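Local coordinates for ankyrin repeat domain protein (Legionella pneumophila subsp. pneumophila, PDB 6MCA), which acts as a bacterial effector (AnkH) that combines ankyrin repeats with a cysteine protease-like fold and interacts with the host LARP7 component of the 7SK snRNP complex, at residues 127-132 against 152-157; 193-198 against 223-228; 305-310 against 318-323; 337-342 against 352-357. One frame throughout, in Å; residues are numbered along the deposited sequence.

How the interactions relate
Interactions 1 and 2 touch, and so do interactions 2 and 4; together they form a chain of packing through the protein. Helix 188-202, which supplies one side of interaction 2, also covers residues of interactions 1 and 4. Interaction 3 stands apart, with its centre about 23 Å from the centre of the chain, yet two of its three touching residues are buried. Interactions 1 and 4 are wholly apolar between side chains, but only 4 has all its touching residues buried. Interaction 2 adds a lysine-threonine hydrogen bond at its more exposed side. Interaction 3 differs again: a tyrosine hydroxyl sits among apolar and backbone atoms without a hydrogen bond between the segments.

Interaction 1: residues 127-132 against 152-157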
loop_
_atom_site.group_PDB
_atom_site.type_symbol
_atom_site.label_atom_id
_atom_site.label_comp_id
_atom_site.label_asym_id
_atom_site.label_seq_id
_atom_site.Cartn_x
_atom_site.Cartn_y
_atom_site.Cartn_z
ATOM N N TYR A 127 -5.132 -7.998 2.462
ATOM C CA TYR A 127 -6.159 -6.998 2.196
ATOM C C TYR A 127 -7.366 -7.146 3.122
ATOM O O TYR A 127 -7.876 -6.129 3.609
ATOM C CB TYR A 127 -6.587 -7.045 0.726
ATOM C CG TYR A 127 -5.617 -6.334 -0.189
ATOM C CD1 TYR A 127 -5.415 -4.964 -0.086
ATOM C CD2 TYR A 127 -4.890 -7.033 -1.144
ATOM C CE1 TYR A 127 -4.524 -4.308 -0.912
ATOM C CE2 TYR A 127 -3.996 -6.385 -1.977
ATOM C CZ TYR A 127 -3.818 -5.023 -1.856
ATOM O OH TYR A 127 -2.928 -4.374 -2.682
ATOM N N PRO A 128 -7.869 -8.358 3.392
ATOM C CA PRO A 128 -8.932 -8.470 4.405
ATOM C C PRO A 128 -8.496 -8.009 5.785
ATOM O O PRO A 128 -9.319 -7.461 6.531
ATOM C CB PRO A 128 -9.286 -9.965 4.391
ATOM C CG PRO A 128 -8.185 -10.636 3.653
ATOM C CD PRO A 128 -7.679 -9.633 2.678
ATOM N N VAL A 129 -7.229 -8.211 6.151
ATOM C CA VAL A 129 -6.735 -7.695 7.424
ATOM C C VAL A 129 -6.752 -6.172 7.420
ATOM O O VAL A 129 -7.195 -5.535 8.384
ATOM C CB VAL A 129 -5.325 -8.243 7.714
ATOM C CG1 VAL A 129 -4.650 -7.429 8.808
ATOM C CG2 VAL A 129 -5.397 -9.699 8.116
ATOM N N LEU A 130 -6.279 -5.566 6.329
ATOM C CA LEU A 130 -6.222 -4.109 6.259
ATOM C C LEU A 130 -7.610 -3.484 6.192
ATOM O O LEU A 130 -7.796 -2.344 6.633
ATOM C CB LEU A 130 -5.392 -3.676 5.053
ATOM C CG LEU A 130 -3.891 -3.928 5.175
ATOM C CD1 LEU A 130 -3.211 -3.760 3.826
ATOM C CD2 LEU A 130 -3.283 -3.005 6.219
ATOM N N ARG A 131 -8.589 -4.204 5.648
ATOM C CA ARG A 131 -9.941 -3.686 5.488
ATOM C C ARG A 131 -10.889 -4.131 6.593
ATOM O O ARG A 131 -12.064 -3.750 6.569
ATOM C CB ARG A 131 -10.503 -4.101 4.125
ATOM C CG ARG A 131 -9.682 -3.610 2.945
ATOM C CD ARG A 131 -10.065 -4.332 1.665
ATOM N NE ARG A 131 -9.278 -3.869 0.526
ATOM C CZ ARG A 131 -9.293 -4.437 -0.674
ATOM N NH1 ARG A 131 -10.057 -5.498 -0.898
ATOM N NH2 ARG A 131 -8.543 -3.946 -1.652
ATOM N N GLY A 132 -10.415 -4.922 7.550
ATOM C CA GLY A 132 -11.264 -5.359 8.649
ATOM C C GLY A 132 -12.444 -6.204 8.223
ATOM O O GLY A 132 -13.556 -6.018 8.734
ATOM N N ASP A 152 3.180 -9.488 9.442
ATOM C CA ASP A 152 4.587 -9.158 9.256
ATOM C C ASP A 152 4.817 -8.437 7.937
ATOM O O ASP A 152 5.610 -7.491 7.877
ATOM C CB ASP A 152 5.441 -10.423 9.332
ATOM C CG ASP A 152 5.415 -11.061 10.706
ATOM O OD1 ASP A 152 5.124 -10.348 11.690
ATOM O OD2 ASP A 152 5.685 -12.278 10.804
ATOM N N PHE A 153 4.137 -8.862 6.867
ATOM C CA PHE A 153 4.259 -8.152 5.598
ATOM C C PHE A 153 3.801 -6.705 5.741
ATOM O O PHE A 153 4.499 -5.774 5.313
ATOM C CB PHE A 153 3.454 -8.864 4.508
ATOM C CG PHE A 153 3.448 -8.140 3.187
ATOM C CD1 PHE A 153 4.448 -8.365 2.256
ATOM C CD2 PHE A 153 2.444 -7.235 2.877
ATOM C CE1 PHE A 153 4.450 -7.700 1.043
ATOM C CE2 PHE A 153 2.442 -6.566 1.667
ATOM C CZ PHE A 153 3.445 -6.801 0.748
ATOM N N ILE A 154 2.624 -6.499 6.338
ATOM C CA ILE A 154 2.090 -5.149 6.496
ATOM C C ILE A 154 3.045 -4.292 7.316
ATOM O O ILE A 154 3.360 -3.153 6.947
ATOM C CB ILE A 154 0.690 -5.197 7.135
ATOM C CG1 ILE A 154 -0.301 -5.892 6.201
ATOM C CG2 ILE A 154 0.215 -3.791 7.486
ATOM C CD1 ILE A 154 -1.609 -6.263 6.868
ATOM N N ASN A 155 3.534 -4.834 8.436
ATOM C CA ASN A 155 4.405 -4.059 9.312
ATOM C C ASN A 155 5.732 -3.734 8.638
ATOM O O ASN A 155 6.230 -2.609 8.753
ATOM C CB ASN A 155 4.635 -4.816 10.620
ATOM C CG ASN A 155 5.688 -4.165 11.493
ATOM O OD1 ASN A 155 5.407 -3.212 12.221
ATOM N ND2 ASN A 155 6.910 -4.679 11.427
ATOM N N ALA A 156 6.318 -4.700 7.925
ATOM C CA ALA A 156 7.591 -4.457 7.258
ATOM C C ALA A 156 7.449 -3.412 6.161
ATOM O O ALA A 156 8.300 -2.522 6.031
ATOM C CB ALA A 156 8.145 -5.763 6.689
ATOM N N LYS A 157 6.379 -3.494 5.363
ATOM C CA LYS A 157 6.165 -2.490 4.325
ATOM C C LYS A 157 5.945 -1.110 4.933
ATOM O O LYS A 157 6.521 -0.116 4.467
ATOM C CB LYS A 157 4.974 -2.886 3.452
ATOM C CG LYS A 157 5.229 -4.080 2.548
ATOM C CD LYS A 157 6.290 -3.774 1.505
ATOM C CE LYS A 157 5.848 -2.652 0.579
ATOM N NZ LYS A 157 6.959 -2.198 -0.300
#
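Leu-130 and Ile-154 reach toward each other and meet tip to tip. This apolar contact is the centre of the pairing. The end methyl CD1 of Ile-154 lies 3.7 Å from CG of Leu-130. The other branch of the isoleucine also takes part. Leu-130 CD2 lies 3.7 Å from Ile-154 CD1 and 3.8 Å from Ile-154 CG2, so this methyl meets both arms. Ile-154 has CG1 anti to its carbonyl carbon, and an extended second torsion (chi2 167°) carries CD1 outward to the facing helix. Val-129, the residue before Leu-130, adds a second apolar contact. Its CG1 comes within 3.8 Å of Ile-154 CD1, and the two side chains cross obliquely. CD1 is thus shared by two neighbours of one helix.

The backbones stay well apart, with CA of Leu-130 and CA of Ile-154 separated by 8.4 Å. Side-chain ends bridge the distance.

Backbone bonds shape the end of the first helix. Arg-131 N bonds to Tyr-127 O at 2.9 Å. Gly-132 then leaves helical geometry with positive phi (63°) in a Schellman motif with two bonds back into the last turn; the one from Gly-132 N to Val-129 O is weak.

Phe-190 of helix 188-202 packs on Leu-130 and meets Phe-153 edge-to-face. Asp-152 forms a salt bridge with Arg-406, which ties helix 147-162 to a later part of the chain.

The contact is a helix-to-helix packing of helix 126-131 against helix 147-162, with residues 127-132 in the ankyrin repeat region.

Interaction 2: residues 193-198 against 223-228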
loop_
_atom_site.group_PDB
_atom_site.type_symbol
_atom_site.label_atom_id
_atom_site.label_comp_id
_atom_site.label_asym_id
_atom_site.label_seq_id
_atom_site.Cartn_x
_atom_site.Cartn_y
_atom_site.Cartn_z
ATOM N N ALA A 193 -5.038 1.249 1.284
ATOM C CA ALA A 193 -5.608 0.502 2.402
ATOM C C ALA A 193 -4.858 0.785 3.702
ATOM O O ALA A 193 -5.480 1.023 4.748
ATOM C CB ALA A 193 -5.602 -0.994 2.088
ATOM N N VAL A 194 -3.525 0.779 3.650
ATOM C CA VAL A 194 -2.744 0.962 4.866
ATOM C C VAL A 194 -2.855 2.396 5.372
ATOM O O VAL A 194 -2.826 2.629 6.584
ATOM C CB VAL A 194 -1.281 0.533 4.632
ATOM C CG1 VAL A 194 -0.444 1.676 4.071
ATOM C CG2 VAL A 194 -0.673 -0.001 5.920
ATOM N N VAL A 195 -3.033 3.371 4.476
ATOM C CA VAL A 195 -3.186 4.755 4.914
ATOM C C VAL A 195 -4.527 4.942 5.607
ATOM O O VAL A 195 -4.616 5.602 6.652
ATOM C CB VAL A 195 -3.018 5.718 3.724
ATOM C CG1 VAL A 195 -3.597 7.086 4.058
ATOM C CG2 VAL A 195 -1.553 5.840 3.353
ATOM N N LYS A 196 -5.588 4.356 5.046
ATOM C CA LYS A 196 -6.887 4.426 5.712
ATOM C C LYS A 196 -6.831 3.769 7.088
ATOM O O LYS A 196 -7.335 4.321 8.078
ATOM C CB LYS A 196 -7.961 3.776 4.840
ATOM C CG LYS A 196 -9.356 3.868 5.429
ATOM C CD LYS A 196 -10.348 3.042 4.635
ATOM C CE LYS A 196 -11.656 2.894 5.391
ATOM N NZ LYS A 196 -12.608 1.993 4.685
ATOM N N ASP A 197 -6.203 2.591 7.174
ATOM C CA ASP A 197 -6.115 1.902 8.459
ATOM C C ASP A 197 -5.273 2.689 9.460
ATOM O O ASP A 197 -5.578 2.708 10.660
ATOM C CB ASP A 197 -5.546 0.498 8.266
ATOM C CG ASP A 197 -5.534 -0.301 9.550
ATOM O OD1 ASP A 197 -6.617 -0.763 9.971
ATOM O OD2 ASP A 197 -4.445 -0.466 10.139
ATOM N N SER A 198 -4.215 3.351 8.985
ATOM C CA SER A 198 -3.373 4.151 9.863
ATOM C C SER A 198 -4.128 5.355 10.400
ATOM O O SER A 198 -3.991 5.702 11.575
ATOM C CB SER A 198 -2.116 4.593 9.117
ATOM O OG SER A 198 -1.462 5.652 9.793
ATOM N N ASP A 223 -13.415 8.276 4.273
ATOM C CA ASP A 223 -14.470 7.955 3.319
ATOM C C ASP A 223 -13.942 8.023 1.894
ATOM O O ASP A 223 -14.049 7.055 1.130
ATOM C CB ASP A 223 -15.650 8.912 3.498
ATOM C CG ASP A 223 -16.507 8.566 4.698
ATOM O OD1 ASP A 223 -17.471 9.311 4.971
ATOM O OD2 ASP A 223 -16.220 7.550 5.364
ATOM N N ALA A 224 -13.320 9.153 1.543
ATOM C CA ALA A 224 -12.787 9.312 0.197
ATOM C C ALA A 224 -11.818 8.187 -0.135
ATOM O O ALA A 224 -11.924 7.553 -1.194
ATOM C CB ALA A 224 -12.114 10.677 0.060
ATOM N N PHE A 225 -10.902 7.885 0.792
ATOM C CA PHE A 225 -9.953 6.805 0.551
ATOM C C PHE A 225 -10.683 5.508 0.245
ATOM O O PHE A 225 -10.335 4.802 -0.713
ATOM C CB PHE A 225 -9.022 6.639 1.750
ATOM C CG PHE A 225 -7.748 7.427 1.640
ATOM C CD1 PHE A 225 -6.759 7.049 0.746
ATOM C CD2 PHE A 225 -7.540 8.547 2.426
ATOM C CE1 PHE A 225 -5.585 7.772 0.641
ATOM C CE2 PHE A 225 -6.369 9.275 2.325
ATOM C CZ PHE A 225 -5.389 8.886 1.431
ATOM N N THR A 226 -11.733 5.208 1.015
ATOM C CA THR A 226 -12.559 4.039 0.740
ATOM C C THR A 226 -12.986 4.024 -0.720
ATOM O O THR A 226 -12.697 3.075 -1.461
ATOM C CB THR A 226 -13.784 4.029 1.656
ATOM O OG1 THR A 226 -13.362 3.973 3.022
ATOM C CG2 THR A 226 -14.669 2.830 1.351
ATOM N N ASP A 227 -13.631 5.109 -1.160
ATOM C CA ASP A 227 -14.080 5.180 -2.544
ATOM C C ASP A 227 -12.911 4.987 -3.498
ATOM O O ASP A 227 -13.014 4.230 -4.472
ATOM C CB ASP A 227 -14.781 6.514 -2.799
ATOM C CG ASP A 227 -16.070 6.652 -2.010
ATOM O OD1 ASP A 227 -16.641 5.612 -1.616
ATOM O OD2 ASP A 227 -16.512 7.798 -1.781
ATOM N N ALA A 228 -11.771 5.617 -3.195
ATOM C CA ALA A 228 -10.594 5.459 -4.042
ATOM C C ALA A 228 -10.270 3.986 -4.232
ATOM O O ALA A 228 -10.107 3.514 -5.365
ATOM C CB ALA A 228 -9.405 6.208 -3.435
#
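The Phe-225 ring has CG1 of Val-195 over one face. The methyl stands 3.6 Å above the ring plane and is offset toward the rim. This is a CH-pi contact, with the line from the ring centroid to Val-195 CG1 only 26° off the ring normal. The closest ring atom is CZ of Phe-225, 3.7 Å from that methyl. The Phe-225 side chain also packs on Ile-258 of strand 256-263 and Val-352 of helix 348-353.

The motif is an antiparallel helix pair. The segments run at 159° to each other, and their axes come within 9.7 Å. This pair lies beside the five-stranded sheet, in what is probably the cysteine protease-like part of the protein.

Val-195 CG1 is anti to the backbone N (chi1 162°), which turns this methyl onto the ring. Trp-383 of helix 373-399 packs on the same valine.

Lys-196 makes the polar contact nearer the surface. Its chain is extended throughout and brings its end to the Thr-226 hydroxyl. Its aliphatic CB also approaches Phe-225 CB, at 4.3 Å. The ammonium group donates to the threonine hydroxyl. That hydroxyl in turn bonds to Met-222 O, one turn back in its own helix, so Thr-226 OG1 is gripped twice. Lys-196 NZ and Thr-226 OG1 are 2.7 Å apart.

Interaction 3: residues 305-310 against 318-323; sequences INFIHD and RRYYHQ
Tyr-320 extends its side chain to Phe-307 and Asp-310 between two consecutive helices joined by a short loop, 305-312 and 318-329. The second helix leads into strand 331-337 at the border of the five-stranded sheet. CB of Tyr-320 points toward the first helix. CG is anti to the backbone N (chi1 171°), which sends the ring outward to that helix. Along the ring, CD2 of Tyr-320 stands 3.5 Å above the plane of the Tyr-321 ring, over its centre. Asp-310 O approaches the Tyr-320 ring obliquely, and Gln-316 NE2 hydrogen-bonds to this carbonyl. Ile-325 packs on the same tyrosine.

The hydroxyl at the tip carries the contact. It lies 3.7 Å from Asp-310 CB, so it touches the aliphatic carbon of the aspartate. The Asp-310 carboxylate is engaged elsewhere, in a salt bridge with Lys-314. Phe-307 O is 3.8 Å from Tyr-320 OH, too far for a hydrogen bond. The Phe-307 side chain offers one face of its ring to the hydroxyl. Tyr-320 OH stands 4.1 Å above that face, offset toward the rim near Phe-307 CE2.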
loop_
_atom_site.group_PDB
_atom_site.type_symbol
_atom_site.label_atom_id
_atom_site.label_comp_id
_atom_site.label_asym_id
_atom_site.label_seq_id
_atom_site.Cartn_x
_atom_site.Cartn_y
_atom_site.Cartn_z
ATOM N N ILE A 305 -18.643 11.255 -16.290
ATOM C CA ILE A 305 -18.266 9.843 -16.319
ATOM C C ILE A 305 -17.110 9.626 -17.283
ATOM O O ILE A 305 -16.140 8.923 -16.972
ATOM C CB ILE A 305 -19.477 8.973 -16.703
ATOM C CG1 ILE A 305 -20.567 9.091 -15.647
ATOM C CG2 ILE A 305 -19.060 7.520 -16.864
ATOM C CD1 ILE A 305 -20.104 8.654 -14.303
ATOM N N ASN A 306 -17.203 10.220 -18.474
ATOM C CA ASN A 306 -16.148 10.063 -19.468
ATOM C C ASN A 306 -14.830 10.643 -18.978
ATOM O O ASN A 306 -13.761 10.105 -19.290
ATOM C CB ASN A 306 -16.572 10.720 -20.781
ATOM C CG ASN A 306 -17.967 10.310 -21.209
ATOM O OD1 ASN A 306 -18.962 10.804 -20.678
ATOM N ND2 ASN A 306 -18.047 9.398 -22.172
ATOM N N PHE A 307 -14.884 11.727 -18.199
ATOM C CA PHE A 307 -13.664 12.271 -17.613
ATOM C C PHE A 307 -13.021 11.267 -16.664
ATOM O O PHE A 307 -11.812 11.021 -16.733
ATOM C CB PHE A 307 -13.963 13.583 -16.885
ATOM C CG PHE A 307 -12.751 14.215 -16.255
ATOM C CD1 PHE A 307 -12.368 13.884 -14.964
ATOM C CD2 PHE A 307 -11.992 15.138 -16.956
ATOM C CE1 PHE A 307 -11.255 14.462 -14.384
ATOM C CE2 PHE A 307 -10.876 15.720 -16.380
ATOM C CZ PHE A 307 -10.508 15.381 -15.092
ATOM N N ILE A 308 -13.816 10.682 -15.765
ATOM C CA ILE A 308 -13.274 9.714 -14.814
ATOM C C ILE A 308 -12.728 8.496 -15.546
ATOM O O ILE A 308 -11.709 7.917 -15.149
ATOM C CB ILE A 308 -14.344 9.322 -13.778
ATOM C CG1 ILE A 308 -14.786 10.549 -12.978
ATOM C CG2 ILE A 308 -13.816 8.247 -12.841
ATOM C CD1 ILE A 308 -13.707 11.110 -12.077
ATOM N N HIS A 309 -13.388 8.093 -16.635
ATOM C CA HIS A 309 -12.914 6.942 -17.394
ATOM C C HIS A 309 -11.581 7.243 -18.070
ATOM O O HIS A 309 -10.637 6.451 -17.978
ATOM C CB HIS A 309 -13.960 6.512 -18.422
ATOM C CG HIS A 309 -13.695 5.165 -19.018
ATOM N ND1 HIS A 309 -12.963 4.993 -20.174
ATOM C CD2 HIS A 309 -14.050 3.924 -18.611
ATOM C CE1 HIS A 309 -12.886 3.705 -20.457
ATOM N NE2 HIS A 309 -13.537 3.035 -19.524
ATOM N N ASP A 310 -11.480 8.392 -18.745
ATOM C CA ASP A 310 -10.199 8.797 -19.316
ATOM C C ASP A 310 -9.125 8.919 -18.244
ATOM O O ASP A 310 -7.951 8.624 -18.500
ATOM C CB ASP A 310 -10.348 10.126 -20.060
ATOM C CG ASP A 310 -11.298 10.035 -21.239
ATOM O OD1 ASP A 310 -11.842 8.940 -21.487
ATOM O OD2 ASP A 310 -11.501 11.063 -21.918
ATOM N N ARG A 318 1.919 12.249 -19.515
ATOM C CA ARG A 318 2.087 13.387 -18.618
ATOM C C ARG A 318 1.356 14.633 -19.122
ATOM O O ARG A 318 0.915 15.467 -18.319
ATOM C CB ARG A 318 3.581 13.667 -18.456
ATOM C CG ARG A 318 4.213 14.119 -19.780
ATOM C CD ARG A 318 5.563 13.495 -20.072
ATOM N NE ARG A 318 6.684 14.254 -19.526
ATOM C CZ ARG A 318 7.959 13.935 -19.732
ATOM N NH1 ARG A 318 8.245 12.857 -20.447
ATOM N NH2 ARG A 318 8.943 14.666 -19.210
ATOM N N ARG A 319 1.232 14.782 -20.445
ATOM C CA ARG A 319 0.555 15.946 -21.008
ATOM C C ARG A 319 -0.913 15.986 -20.604
ATOM O O ARG A 319 -1.476 17.071 -20.414
ATOM C CB ARG A 319 0.696 15.941 -22.532
ATOM C CG ARG A 319 -0.131 16.993 -23.254
ATOM C CD ARG A 319 0.660 18.269 -23.471
ATOM N NE ARG A 319 -0.104 19.252 -24.234
ATOM C CZ ARG A 319 0.029 19.447 -25.542
ATOM N NH1 ARG A 319 0.902 18.730 -26.236
ATOM N NH2 ARG A 319 -0.709 20.362 -26.155
ATOM N N TYR A 320 -1.543 14.819 -20.454
ATOM C CA TYR A 320 -2.940 14.781 -20.038
ATOM C C TYR A 320 -3.101 15.273 -18.605
ATOM O O TYR A 320 -3.963 16.112 -18.319
ATOM C CB TYR A 320 -3.493 13.362 -20.185
ATOM C CG TYR A 320 -4.867 13.177 -19.577
ATOM C CD1 TYR A 320 -6.011 13.503 -20.292
ATOM C CD2 TYR A 320 -5.021 12.675 -18.289
ATOM C CE1 TYR A 320 -7.268 13.339 -19.744
ATOM C CE2 TYR A 320 -6.276 12.509 -17.732
ATOM C CZ TYR A 320 -7.395 12.841 -18.464
ATOM O OH TYR A 320 -8.647 12.676 -17.916
ATOM N N TYR A 321 -2.275 14.764 -17.690
ATOM C CA TYR A 321 -2.430 15.081 -16.278
ATOM C C TYR A 321 -1.874 16.447 -15.905
ATOM O O TYR A 321 -2.254 16.986 -14.860
ATOM C CB TYR A 321 -1.758 14.007 -15.418
ATOM C CG TYR A 321 -2.425 12.656 -15.513
ATOM C CD1 TYR A 321 -3.713 12.462 -15.027
ATOM C CD2 TYR A 321 -1.772 11.576 -16.091
ATOM C CE1 TYR A 321 -4.332 11.229 -15.116
ATOM C CE2 TYR A 321 -2.383 10.339 -16.183
ATOM C CZ TYR A 321 -3.661 10.171 -15.693
ATOM O OH TYR A 321 -4.273 8.942 -15.783
ATOM N N HIS A 322 -0.994 17.024 -16.720
ATOM C CA HIS A 322 -0.377 18.296 -16.377
ATOM C C HIS A 322 -0.856 19.462 -17.230
ATOM O O HIS A 322 -0.375 20.583 -17.040
ATOM C CB HIS A 322 1.149 18.182 -16.465
ATOM C CG HIS A 322 1.754 17.383 -15.352
ATOM N ND1 HIS A 322 1.929 17.893 -14.083
ATOM C CD2 HIS A 322 2.215 16.112 -15.314
ATOM C CE1 HIS A 322 2.476 16.969 -13.312
ATOM N NE2 HIS A 322 2.659 15.879 -14.035
ATOM N N GLN A 323 -1.797 19.245 -18.149
ATOM C CA GLN A 323 -2.261 20.344 -18.988
ATOM C C GLN A 323 -3.686 20.140 -19.492
ATOM O O GLN A 323 -4.516 21.049 -19.388
ATOM C CB GLN A 323 -1.314 20.539 -20.175
ATOM C CG GLN A 323 -1.655 21.739 -21.041
ATOM C CD GLN A 323 -2.546 21.381 -22.212
ATOM O OE1 GLN A 323 -2.243 20.468 -22.981
ATOM N NE2 GLN A 323 -3.653 22.100 -22.355
#

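Interaction 4: residues 337-342 against 352-357; sequences MPISSQ and VQAVVP
Met-337 lays its terminal methyl against Pro-357. Its CE is 4.1 Å from Pro-357 CB and 4.0 Å from Pro-357 O. The methionine chain is extended at chi2 and then bends at the sulfur (chi3 59°), which brings the methyl beside the proline. The carbonyl there is only a packing neighbour of Met-337. Its hydrogen-bond partner is Ser-361 OG, further along the same helix.

Ile-339 meets the same proline ring at CG through its end methyl CD1. Ile-339 CD1 lies 4.0 Å from Pro-357 CG, and the two side chains cross at about a right angle. The same methyl reaches Ala-354 CB at 4.3 Å. Pro-357 thus receives Met-337 at CB and Ile-339 at CG.

Pro-338 separates the two contacting residues and is the centre of an inverse gamma turn. Ile-339 N bonds to Met-337 O at 2.8 Å and closes that turn. Both flanking side chains point toward the helical segment.

On the helical side, Pro-357 has no N-H to offer to Gln-353 O. That carbonyl is instead bonded by Val-356 N, at 3.3 Å.

The contact joins the segment that follows on from strand 331-337, an outermost strand of the five-stranded antiparallel sheet within this chain, to helices 348-353 and 355-364. Helix 373-399 adds to the packing, with Leu-377 on Ile-339 and Tyr-380 on Pro-357.

All four touching residues are buried, and their side chains meet through carbon atoms alone. The pairing therefore rests on shape and the exclusion of water, with no charge or side-chain hydrogen bond to fix its direction.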
loop_
_atom_site.group_PDB
_atom_site.type_symbol
_atom_site.label_atom_id
_atom_site.label_comp_id
_atom_site.label_asym_id
_atom_site.label_seq_id
_atom_site.Cartn_x
_atom_site.Cartn_y
_atom_site.Cartn_z
ATOM N N MET A 337 0.314 24.767 -1.207
ATOM C CA MET A 337 0.690 24.309 0.125
ATOM C C MET A 337 2.180 23.981 0.161
ATOM O O MET A 337 2.681 23.275 -0.730
ATOM C CB MET A 337 -0.141 23.094 0.556
ATOM C CG MET A 337 -1.511 23.466 1.107
ATOM S SD MET A 337 -2.438 22.073 1.779
ATOM C CE MET A 337 -1.321 21.503 3.059
ATOM N N PRO A 338 2.914 24.471 1.164
ATOM C CA PRO A 338 4.370 24.224 1.264
ATOM C C PRO A 338 4.693 22.828 1.784
ATOM O O PRO A 338 5.203 22.627 2.890
ATOM C CB PRO A 338 4.821 25.330 2.222
ATOM C CG PRO A 338 3.644 25.545 3.110
ATOM C CD PRO A 338 2.426 25.348 2.243
ATOM N N ILE A 339 4.389 21.827 0.966
ATOM C CA ILE A 339 4.719 20.441 1.272
ATOM C C ILE A 339 6.124 20.159 0.756
ATOM O O ILE A 339 6.462 20.521 -0.377
ATOM C CB ILE A 339 3.690 19.482 0.648
ATOM C CG1 ILE A 339 2.336 19.619 1.351
ATOM C CG2 ILE A 339 4.186 18.050 0.706
ATOM C CD1 ILE A 339 2.137 18.657 2.507
ATOM N N SER A 340 6.946 19.523 1.588
ATOM C CA SER A 340 8.336 19.281 1.229
ATOM C C SER A 340 8.433 18.362 0.016
ATOM O O SER A 340 7.624 17.448 -0.170
ATOM C CB SER A 340 9.093 18.671 2.409
ATOM O OG SER A 340 8.799 17.292 2.548
ATOM N N SER A 341 9.440 18.615 -0.814
ATOM C CA SER A 341 9.652 17.828 -2.017
ATOM C C SER A 341 10.299 16.488 -1.682
ATOM O O SER A 341 10.973 16.327 -0.662
ATOM C CB SER A 341 10.526 18.592 -3.014
ATOM O OG SER A 341 9.892 19.783 -3.445
ATOM N N GLN A 342 10.075 15.513 -2.567
ATOM C CA GLN A 342 10.689 14.185 -2.481
ATOM C C GLN A 342 11.338 13.926 -3.841
ATOM O O GLN A 342 10.777 13.247 -4.704
ATOM C CB GLN A 342 9.651 13.114 -2.104
ATOM C CG GLN A 342 10.145 11.669 -2.177
ATOM C CD GLN A 342 11.061 11.291 -1.030
ATOM O OE1 GLN A 342 11.343 12.101 -0.147
ATOM N NE2 GLN A 342 11.530 10.048 -1.037
ATOM N N VAL A 352 0.905 10.053 -1.763
ATOM C CA VAL A 352 -0.322 9.550 -1.151
ATOM C C VAL A 352 -0.462 10.071 0.276
ATOM O O VAL A 352 -1.564 10.427 0.712
ATOM C CB VAL A 352 -0.363 8.012 -1.203
ATOM C CG1 VAL A 352 -1.641 7.498 -0.558
ATOM C CG2 VAL A 352 -0.264 7.530 -2.641
ATOM N N GLN A 353 0.646 10.129 1.023
ATOM C CA GLN A 353 0.584 10.644 2.391
ATOM C C GLN A 353 0.107 12.090 2.418
ATOM O O GLN A 353 -0.691 12.473 3.282
ATOM C CB GLN A 353 1.948 10.536 3.078
ATOM C CG GLN A 353 2.564 9.149 3.113
ATOM C CD GLN A 353 1.572 8.070 3.490
ATOM O OE1 GLN A 353 1.032 8.064 4.596
ATOM N NE2 GLN A 353 1.330 7.146 2.569
ATOM N N ALA A 354 0.584 12.908 1.477
ATOM C CA ALA A 354 0.241 14.327 1.464
ATOM C C ALA A 354 -1.235 14.584 1.198
ATOM O O ALA A 354 -1.680 15.725 1.357
ATOM C CB ALA A 354 1.087 15.062 0.423
ATOM N N VAL A 355 -2.002 13.565 0.801
ATOM C CA VAL A 355 -3.427 13.754 0.548
ATOM C C VAL A 355 -4.153 14.198 1.813
ATOM O O VAL A 355 -5.107 14.984 1.746
ATOM C CB VAL A 355 -4.033 12.458 -0.031
ATOM C CG1 VAL A 355 -5.554 12.493 0.022
ATOM C CG2 VAL A 355 -3.557 12.242 -1.458
ATOM N N VAL A 356 -3.705 13.734 2.976
ATOM C CA VAL A 356 -4.389 14.006 4.240
ATOM C C VAL A 356 -4.374 15.502 4.549
ATOM O O VAL A 356 -5.456 16.096 4.693
ATOM C CB VAL A 356 -3.785 13.175 5.388
ATOM C CG1 VAL A 356 -4.375 13.601 6.722
ATOM C CG2 VAL A 356 -4.006 11.688 5.144
ATOM N N PRO A 357 -3.213 16.170 4.650
ATOM C CA PRO A 357 -3.254 17.615 4.932
ATOM C C PRO A 357 -3.904 18.421 3.824
ATOM O O PRO A 357 -4.581 19.417 4.110
ATOM C CB PRO A 357 -1.775 17.986 5.109
ATOM C CG PRO A 357 -1.036 16.956 4.354
ATOM C CD PRO A 357 -1.822 15.693 4.515
#